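Local coordinates for putative uncharacterized protein PH1404 (Pyrococcus horikoshii, PDB 3AF6) that probably terminates transcription by cutting nascent RNA at the exit channel of RNA polymerase, using two zinc ions for its nuclease activity, at residues A[164-169]-A[316-321]. Residues are numbered along the deposited sequence; the frame is centred on the assembly and turned at random.
Sequences SKDRRK and VIKHTI
Arg167 reaches across to the C-terminal end of helix 310-319 and puts a single nitrogen, NH1, between two backbone carbonyls. NH1 lies 2.7 Å from Thr320 O, which sits at the guanidinium edge. Lys318 O, 3.2 Å from the same NH1, lies oblique to the guanidinium plane; both hydrogen bonds are bent and count as weak. The reach starts with CG anti to the backbone N (chi1 178°), and bends at chi2 and chi3 then turn the group onto the chain where it leaves the helix. Carbonyls at a helix C-terminus carry partial negative charge, which probably favours the cation here. Farther out, Lys318 NZ makes a weak salt bridge of 3.4 Å with Asp166 OD2, with Glu163 and Glu315 as long, weak ion partners; it probably eases the repulsion between Asp166 and nearby Glu163. The Thr320 side chain turns back on its own helix, OG1 bonding to Val316 O from above the carbonyl plane, opposite His319 N. His319 ND1 hydrogen-bonds to Glu315 O. Ile317 packs on helix 151-161. The contact thus joins helix 164-178 of the archaeal CPSF-KH region to the metallo-beta-lactamase domain, where helix 310-319 runs into edge strand 320-322, parallel to strand 278-280.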
loop_
_atom_site.group_PDB
_atom_site.type_symbol
_atom_site.label_atom_id
_atom_site.label_comp_id
_atom_site.label_asym_id
_atom_site.label_seq_id
_atom_site.Cartn_x
_atom_site.Cartn_y
_atom_site.Cartn_z
ATOM N N SER A 164 -7.651 2.530 22.059
ATOM C CA SER A 164 -6.894 3.728 22.405
ATOM C C SER A 164 -5.830 3.466 23.463
ATOM O O SER A 164 -4.719 3.986 23.375
ATOM C CB SER A 164 -7.838 4.828 22.896
ATOM O OG SER A 164 -8.514 4.436 24.076
ATOM N N LYS A 165 -6.170 2.661 24.465
ATOM C CA LYS A 165 -5.227 2.336 25.528
ATOM C C LYS A 165 -3.896 1.846 24.966
ATOM O O LYS A 165 -2.877 2.531 25.080
ATOM C CB LYS A 165 -5.816 1.270 26.459
ATOM C CG LYS A 165 -6.343 1.812 27.780
ATOM C CD LYS A 165 -7.454 2.830 27.563
ATOM C CE LYS A 165 -7.919 3.432 28.881
ATOM N NZ LYS A 165 -9.036 4.397 28.681
ATOM N N ASP A 166 -3.910 0.664 24.354
ATOM C CA ASP A 166 -2.702 0.089 23.777
ATOM C C ASP A 166 -1.963 1.043 22.842
ATOM O O ASP A 166 -0.786 1.334 23.051
ATOM C CB ASP A 166 -3.026 -1.199 23.015
ATOM C CG ASP A 166 -3.483 -2.322 23.927
ATOM O OD1 ASP A 166 -2.983 -2.404 25.070
ATOM O OD2 ASP A 166 -4.330 -3.133 23.490
ATOM N N ARG A 167 -2.651 1.533 21.816
ATOM C CA ARG A 167 -2.022 2.432 20.858
ATOM C C ARG A 167 -1.196 3.528 21.515
ATOM O O ARG A 167 -0.132 3.890 21.019
ATOM C CB ARG A 167 -3.067 3.051 19.931
ATOM C CG ARG A 167 -2.477 4.044 18.935
ATOM C CD ARG A 167 -3.154 3.940 17.577
ATOM N NE ARG A 167 -2.455 3.026 16.676
ATOM C CZ ARG A 167 -1.404 3.359 15.931
ATOM N NH1 ARG A 167 -0.839 2.452 15.147
ATOM N NH2 ARG A 167 -0.927 4.596 15.952
ATOM N N ARG A 168 -1.685 4.051 22.633
ATOM C CA ARG A 168 -0.981 5.100 23.360
ATOM C C ARG A 168 0.310 4.519 23.937
ATOM O O ARG A 168 1.382 5.119 23.847
ATOM C CB ARG A 168 -1.869 5.614 24.492
ATOM C CG ARG A 168 -1.397 6.892 25.175
ATOM C CD ARG A 168 -2.189 7.122 26.465
ATOM N NE ARG A 168 -3.603 6.767 26.312
ATOM C CZ ARG A 168 -4.445 6.558 27.324
ATOM N NH1 ARG A 168 -4.021 6.671 28.579
ATOM N NH2 ARG A 168 -5.708 6.217 27.081
ATOM N N LYS A 169 0.196 3.338 24.531
ATOM C CA LYS A 169 1.344 2.672 25.121
ATOM C C LYS A 169 2.382 2.421 24.040
ATOM O O LYS A 169 3.555 2.750 24.199
ATOM C CB LYS A 169 0.906 1.346 25.753
ATOM C CG LYS A 169 2.038 0.516 26.334
ATOM C CD LYS A 169 1.503 -0.717 27.042
ATOM C CE LYS A 169 2.619 -1.488 27.742
ATOM N NZ LYS A 169 2.099 -2.604 28.584
ATOM N N VAL A 316 -1.309 -5.917 13.001
ATOM C CA VAL A 316 -0.660 -5.116 11.974
ATOM C C VAL A 316 -1.208 -3.705 12.085
ATOM O O VAL A 316 -0.459 -2.723 12.154
ATOM C CB VAL A 316 -0.979 -5.651 10.558
ATOM C CG1 VAL A 316 -0.552 -4.639 9.491
ATOM C CG2 VAL A 316 -0.282 -6.979 10.342
ATOM N N ILE A 317 -2.532 -3.617 12.106
ATOM C CA ILE A 317 -3.216 -2.337 12.211
ATOM C C ILE A 317 -2.755 -1.577 13.443
ATOM O O ILE A 317 -2.351 -0.420 13.356
ATOM C CB ILE A 317 -4.739 -2.536 12.293
ATOM C CG1 ILE A 317 -5.261 -3.059 10.960
ATOM C CG2 ILE A 317 -5.423 -1.229 12.658
ATOM C CD1 ILE A 317 -6.712 -3.475 11.010
ATOM N N LYS A 318 -2.804 -2.244 14.586
ATOM C CA LYS A 318 -2.424 -1.625 15.839
ATOM C C LYS A 318 -0.975 -1.172 15.898
ATOM O O LYS A 318 -0.624 -0.343 16.729
ATOM C CB LYS A 318 -2.738 -2.587 16.989
ATOM C CG LYS A 318 -4.244 -2.784 17.208
ATOM C CD LYS A 318 -4.553 -3.897 18.184
ATOM C CE LYS A 318 -3.977 -3.598 19.555
ATOM N NZ LYS A 318 -4.207 -4.724 20.508
ATOM N N HIS A 319 -0.138 -1.701 15.009
ATOM C CA HIS A 319 1.285 -1.345 14.981
ATOM C C HIS A 319 1.692 -0.418 13.830
ATOM O O HIS A 319 2.830 0.057 13.779
ATOM C CB HIS A 319 2.154 -2.603 14.909
ATOM C CG HIS A 319 2.319 -3.305 16.220
ATOM N ND1 HIS A 319 1.326 -4.080 16.784
ATOM C CD2 HIS A 319 3.370 -3.358 17.075
ATOM C CE1 HIS A 319 1.759 -4.581 17.927
ATOM N NE2 HIS A 319 2.994 -4.157 18.128
ATOM N N THR A 320 0.773 -0.164 12.908
ATOM C CA THR A 320 1.068 0.683 11.762
ATOM C C THR A 320 1.031 2.186 12.032
ATOM O O THR A 320 0.090 2.701 12.629
ATOM C CB THR A 320 0.088 0.389 10.632
ATOM O OG1 THR A 320 0.086 -1.015 10.383
ATOM C CG2 THR A 320 0.471 1.156 9.359
ATOM N N ILE A 321 2.060 2.890 11.592
ATOM C CA ILE A 321 2.107 4.337 11.753
ATOM C C ILE A 321 2.146 4.898 10.333
ATOM O O ILE A 321 3.172 4.820 9.663
ATOM C CB ILE A 321 3.361 4.771 12.538
ATOM C CG1 ILE A 321 3.269 4.257 13.975
ATOM C CG2 ILE A 321 3.510 6.292 12.508
ATOM C CD1 ILE A 321 4.442 4.683 14.849
#